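Local coordinates for nitronate monooxygenase family protein (Pseudomonas aeruginosa, PDB 4QIT) that oxidises alkyl nitronates, probably propionate 3-nitronate above all, with molecular oxygen and a bound flavin mononucleotide, at residues 21-26 with 33-38; 62-65 with 71-74. The protein carries 1 engineered substitution. One frame throughout, in Å; residues are numbered along the deposited sequence.

The two contacts illustrate how a TIM barrel joins its parallel strands to the helices around them. Interaction 1 packs the first strand against the helix that follows it, and interaction 2 sets the helix of the next unit against the strand after it. Both reach the same sheet, and their centres lie about 9 Å apart. Interaction 1 is buried throughout and centres on a glutamine amide among aliphatic side chains; its loop end runs on to the flavin. Interaction 2 is more aromatic, farther from the cofactor, and shades from a buried valine to an exposed arginine. The two touch where ND2 of Asn73 packs 4.0 Å from CD of Pro25.

Interaction 1. Residues 21-26 with 33-38; sequences IIQAPM and ALAAAV. With FMN (flavin mononucleotide), chain C.
The side-chain amide of Gln23, which meets Leu34 and Ala35 of the helix, gives an N-H back to the residue just past the strand: NE2 lies 2.9 Å from the backbone O of Ala24. This bond is bent (134° at the hydrogen) and arrives from above the carbonyl plane instead of along a lone pair, yet it contributes to setting the amide's orientation. NE2 then packs 3.7 Å from CD2 of Leu34, while OE1 faces the helix backbone and comes within 3.4 Å of CA of Ala35. The chain gets there because CG stands opposite the backbone N (chi1 154°) and a bend follows at chi2, which folds the amide alongside the leucine branch. Nearer the backbone, the CB of Gln23 meets CG2 of Val38 at 3.8 Å, and the isopropyl group of Val38 straddles that methylene with both methyls. No hydrogen bond joins the two segments; the helix gives the amide van der Waals contact alone, and both its polar atoms are hydrogen-bonded elsewhere. Strand 21-23 and the helix form the first beta-alpha unit of the TIM barrel: their axes run nearly antiparallel (167°) and come within 9.2 Å, with Gln23 directed at the helix while the CB of Ile22 points away from it. Beyond the strand, the connecting loop enters the flavin site. The CB of Ala24 packs 3.5 Å from the ribityl O2' of FMN, and the Met26 side chain lies over a face of the isoalloxazine, its CG 3.4 Å from C5A and its SD above the dimethylbenzene ring. A turn at the last torsion of Met26 swings CE off the flavin and back toward the helix, where it makes a loose apolar contact with CD2 of Leu34 at 4.3 Å.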
loop_
_atom_site.group_PDB
_atom_site.type_symbol
_atom_site.label_atom_id
_atom_site.label_comp_id
_atom_site.label_asym_id
_atom_site.label_seq_id
_atom_site.Cartn_x
_atom_site.Cartn_y
_atom_site.Cartn_z
ATOM N N ILE A 21 -18.164 1.952 13.069
ATOM C CA ILE A 21 -18.078 1.920 11.608
ATOM C C ILE A 21 -18.553 3.256 11.084
ATOM O O ILE A 21 -19.698 3.656 11.322
ATOM C CB ILE A 21 -18.963 0.796 11.017
ATOM C CG1 ILE A 21 -18.542 -0.566 11.582
ATOM C CG2 ILE A 21 -18.867 0.792 9.496
ATOM C CD1 ILE A 21 -19.513 -1.684 11.256
ATOM N N ILE A 22 -17.665 3.959 10.392
ATOM C CA ILE A 22 -17.994 5.227 9.766
ATOM C C ILE A 22 -18.153 4.986 8.270
ATOM O O ILE A 22 -17.250 4.427 7.635
ATOM C CB ILE A 22 -16.862 6.262 9.962
ATOM C CG1 ILE A 22 -16.524 6.433 11.447
ATOM C CG2 ILE A 22 -17.234 7.601 9.323
ATOM C CD1 ILE A 22 -15.394 7.432 11.698
ATOM N N GLN A 23 -19.292 5.381 7.699
ATOM C CA GLN A 23 -19.426 5.399 6.247
ATOM C C GLN A 23 -18.741 6.671 5.771
ATOM O O GLN A 23 -19.102 7.760 6.198
ATOM C CB GLN A 23 -20.898 5.344 5.814
ATOM C CG GLN A 23 -21.194 5.965 4.442
ATOM C CD GLN A 23 -21.775 7.366 4.561
ATOM O OE1 GLN A 23 -22.689 7.601 5.363
ATOM N NE2 GLN A 23 -21.241 8.307 3.783
ATOM N N ALA A 24 -17.727 6.526 4.920
ATOM C CA ALA A 24 -16.868 7.659 4.575
ATOM C C ALA A 24 -17.614 8.787 3.880
ATOM O O ALA A 24 -18.460 8.545 3.017
ATOM C CB ALA A 24 -15.694 7.194 3.710
ATOM N N PRO A 25 -17.296 10.034 4.250
ATOM C CA PRO A 25 -17.810 11.134 3.441
ATOM C C PRO A 25 -17.166 11.032 2.082
ATOM O O PRO A 25 -15.973 10.734 1.971
ATOM C CB PRO A 25 -17.300 12.386 4.160
ATOM C CG PRO A 25 -16.145 11.926 4.982
ATOM C CD PRO A 25 -16.394 10.484 5.322
ATOM N N MET A 26 -17.976 11.225 1.058
ATOM C CA MET A 26 -17.543 11.015 -0.305
ATOM C C MET A 26 -18.187 12.060 -1.172
ATOM O O MET A 26 -19.333 11.900 -1.585
ATOM C CB MET A 26 -17.936 9.610 -0.774
ATOM C CG MET A 26 -17.189 8.485 -0.056
ATOM S SD MET A 26 -17.661 6.862 -0.676
ATOM C CE MET A 26 -19.235 6.613 0.164
ATOM N N ALA A 33 -29.445 10.799 2.552
ATOM C CA ALA A 33 -30.093 9.495 2.671
ATOM C C ALA A 33 -29.104 8.397 3.081
ATOM O O ALA A 33 -29.417 7.571 3.936
ATOM C CB ALA A 33 -30.804 9.122 1.377
ATOM N N LEU A 34 -27.918 8.391 2.471
ATOM C CA LEU A 34 -26.912 7.380 2.801
ATOM C C LEU A 34 -26.441 7.543 4.246
ATOM O O LEU A 34 -26.388 6.565 5.004
ATOM C CB LEU A 34 -25.718 7.456 1.834
ATOM C CG LEU A 34 -24.570 6.512 2.197
ATOM C CD1 LEU A 34 -25.020 5.069 2.138
ATOM C CD2 LEU A 34 -23.384 6.738 1.268
ATOM N N ALA A 35 -26.107 8.779 4.621
ATOM C CA ALA A 35 -25.639 9.087 5.964
ATOM C C ALA A 35 -26.676 8.686 7.011
ATOM O O ALA A 35 -26.346 8.058 8.025
ATOM C CB ALA A 35 -25.294 10.584 6.085
ATOM N N ALA A 36 -27.936 9.037 6.762
ATOM C CA ALA A 36 -28.978 8.770 7.748
ATOM C C ALA A 36 -29.222 7.278 7.904
ATOM O O ALA A 36 -29.472 6.800 9.011
ATOM C CB ALA A 36 -30.255 9.479 7.374
ATOM N N ALA A 37 -29.147 6.545 6.799
ATOM C CA ALA A 37 -29.331 5.098 6.836
ATOM C C ALA A 37 -28.269 4.424 7.706
ATOM O O ALA A 37 -28.578 3.569 8.544
ATOM C CB ALA A 37 -29.338 4.521 5.428
ATOM N N VAL A 38 -27.012 4.825 7.523
ATOM C CA VAL A 38 -25.924 4.265 8.315
ATOM C C VAL A 38 -26.028 4.649 9.791
ATOM O O VAL A 38 -25.853 3.806 10.675
ATOM C CB VAL A 38 -24.563 4.687 7.729
ATOM C CG1 VAL A 38 -23.426 4.224 8.611
ATOM C CG2 VAL A 38 -24.424 4.117 6.329
HETATM N N1 FMN C . -12.508 11.639 1.928
HETATM C C2 FMN C . -12.762 12.949 2.312
HETATM O O2 FMN C . -12.183 13.405 3.289
HETATM N N3 FMN C . -13.671 13.734 1.638
HETATM C C4 FMN C . -14.315 13.207 0.539
HETATM O O4 FMN C . -15.123 13.872 -0.102
HETATM C C4A FMN C . -14.056 11.906 0.146
HETATM N N5 FMN C . -14.711 11.417 -0.954
HETATM C C5A FMN C . -14.503 10.125 -1.370
HETATM C C6 FMN C . -15.201 9.670 -2.480
HETATM C C7 FMN C . -15.036 8.376 -2.931
HETATM C C7M FMN C . -15.845 7.951 -4.124
HETATM C C8 FMN C . -14.141 7.527 -2.279
HETATM C C8M FMN C . -13.938 6.123 -2.771
HETATM C C9 FMN C . -13.435 7.993 -1.164
HETATM C C9A FMN C . -13.614 9.300 -0.695
HETATM N N10 FMN C . -12.932 9.792 0.418
HETATM C C10 FMN C . -13.152 11.104 0.832
HETATM C "C1'" FMN C . -11.938 8.925 1.148
HETATM C "C2'" FMN C . -12.539 8.189 2.333
HETATM O "O2'" FMN C . -12.716 9.087 3.397
HETATM C "C3'" FMN C . -11.616 7.076 2.812
HETATM O "O3'" FMN C . -10.277 7.509 2.926
HETATM C "C4'" FMN C . -11.657 5.970 1.781
HETATM O "O4'" FMN C . -12.965 5.867 1.249
HETATM C "C5'" FMN C . -11.304 4.659 2.463
HETATM O "O5'" FMN C . -10.978 3.796 1.417
HETATM P P FMN C . -11.977 2.656 0.934
HETATM O O1P FMN C . -12.938 2.325 2.044
HETATM O O2P FMN C . -11.129 1.496 0.510
HETATM O O3P FMN C . -12.718 3.255 -0.216
#

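Interaction 2. Residues 62-65 with 71-74; sequences REVR and PFNV
Val64 and Phe72 make the tight part of this contact. The CG1 methyl of the valine sits over the centre of the phenylalanine ring, 3.5 Å from its centroid and only 12° off the ring normal, a CH-pi arrangement in which the CB-CG1 bond runs along the face, not into it. CG1 lies closest to CD1, also at 3.5 Å, and the CB of Val64 is over the ring too, a little higher and displaced toward CZ and CE2. Phe72 takes up this pose with its CG lodged between the backbone N and the carbonyl carbon (chi1 60°), which carries the ring out from the strand and against the helix; Ile61, one turn back on the same helix, and Ser39 touch it too.

The other flank, at the edge of the ring, is the solvent side. Arg65, at the end of the helix, comes up there: its CG is 3.6 Å from CE1 of Phe72, close to the ring plane, and the extended chain crosses the aromatic side chain at about a right angle. The guanidinium end is looser: its plane is 68° from that of the ring, although CZ of Phe72 lies over one of its faces. Beyond the contact, NH2 reaches the backbone O atoms of Glu131 and Arg132 through weak hydrogen bonds. Aliphatic and aromatic groups thus fill the inner side, with a charged chain along the rim. Such packing of a helix on the following parallel strand is that of the beta-alpha-beta unit formed here by strand 45-48, helix 54-65 and strand 72-77, the repeating crossover of a TIM barrel.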
loop_
_atom_site.group_PDB
_atom_site.type_symbol
_atom_site.label_atom_id
_atom_site.label_comp_id
_atom_site.label_asym_id
_atom_site.label_seq_id
_atom_site.Cartn_x
_atom_site.Cartn_y
_atom_site.Cartn_z
ATOM N N ARG A 62 -29.237 19.872 7.809
ATOM C CA ARG A 62 -30.615 19.793 8.262
ATOM C C ARG A 62 -31.372 18.666 7.573
ATOM O O ARG A 62 -32.235 18.034 8.187
ATOM C CB ARG A 62 -31.309 21.142 8.089
ATOM C CG ARG A 62 -30.709 22.181 9.011
ATOM C CD ARG A 62 -31.435 23.503 8.975
ATOM N NE ARG A 62 -30.841 24.428 9.936
ATOM C CZ ARG A 62 -31.360 25.607 10.262
ATOM N NH1 ARG A 62 -32.496 26.009 9.709
ATOM N NH2 ARG A 62 -30.743 26.378 11.147
ATOM N N GLU A 63 -31.038 18.387 6.316
ATOM C CA GLU A 63 -31.662 17.258 5.629
ATOM C C GLU A 63 -31.339 15.940 6.334
ATOM O O GLU A 63 -32.219 15.091 6.510
ATOM C CB GLU A 63 -31.239 17.191 4.158
ATOM C CG GLU A 63 -31.842 18.288 3.285
ATOM C CD GLU A 63 -31.477 18.144 1.815
ATOM O OE1 GLU A 63 -31.537 19.161 1.085
ATOM O OE2 GLU A 63 -31.137 17.019 1.386
ATOM N N VAL A 64 -30.079 15.758 6.720
ATOM C CA VAL A 64 -29.693 14.550 7.451
ATOM C C VAL A 64 -30.498 14.426 8.747
ATOM O O VAL A 64 -31.022 13.356 9.055
ATOM C CB VAL A 64 -28.181 14.523 7.769
ATOM C CG1 VAL A 64 -27.799 13.224 8.451
ATOM C CG2 VAL A 64 -27.362 14.703 6.487
ATOM N N ARG A 65 -30.616 15.531 9.478
ATOM C CA ARG A 65 -31.350 15.534 10.744
ATOM C C ARG A 65 -32.834 15.238 10.586
ATOM O O ARG A 65 -33.479 14.778 11.531
ATOM C CB ARG A 65 -31.162 16.859 11.484
ATOM C CG ARG A 65 -29.821 16.988 12.167
ATOM C CD ARG A 65 -29.860 18.036 13.273
ATOM N NE ARG A 65 -28.528 18.544 13.594
ATOM C CZ ARG A 65 -27.818 18.183 14.657
ATOM N NH1 ARG A 65 -28.309 17.313 15.529
ATOM N NH2 ARG A 65 -26.618 18.702 14.859
ATOM N N PRO A 71 -26.152 10.455 15.708
ATOM C CA PRO A 71 -24.966 11.226 15.316
ATOM C C PRO A 71 -24.560 10.985 13.872
ATOM O O PRO A 71 -24.699 9.878 13.370
ATOM C CB PRO A 71 -23.884 10.668 16.237
ATOM C CG PRO A 71 -24.662 10.288 17.481
ATOM C CD PRO A 71 -25.907 9.676 16.936
ATOM N N PHE A 72 -24.052 12.028 13.229
ATOM C CA PHE A 72 -23.453 11.906 11.903
ATOM C C PHE A 72 -22.267 12.854 11.778
ATOM O O PHE A 72 -22.037 13.707 12.641
ATOM C CB PHE A 72 -24.486 12.135 10.784
ATOM C CG PHE A 72 -25.139 13.491 10.825
ATOM C CD1 PHE A 72 -26.287 13.695 11.581
ATOM C CD2 PHE A 72 -24.613 14.556 10.110
ATOM C CE1 PHE A 72 -26.899 14.941 11.624
ATOM C CE2 PHE A 72 -25.222 15.805 10.146
ATOM C CZ PHE A 72 -26.369 15.994 10.910
ATOM N N ASN A 73 -21.533 12.692 10.682
ATOM C CA ASN A 73 -20.230 13.305 10.457
ATOM C C ASN A 73 -20.326 14.240 9.254
ATOM O O ASN A 73 -20.901 13.885 8.216
ATOM C CB ASN A 73 -19.229 12.159 10.213
ATOM C CG ASN A 73 -17.850 12.617 9.751
ATOM O OD1 ASN A 73 -17.361 13.705 10.092
ATOM N ND2 ASN A 73 -17.186 11.743 8.988
ATOM N N VAL A 74 -19.796 15.447 9.414
ATOM C CA VAL A 74 -19.778 16.437 8.343
ATOM C C VAL A 74 -18.332 16.735 7.977
ATOM O O VAL A 74 -17.540 17.121 8.841
ATOM C CB VAL A 74 -20.515 17.726 8.751
ATOM C CG1 VAL A 74 -20.402 18.774 7.658
ATOM C CG2 VAL A 74 -21.981 17.408 9.038
#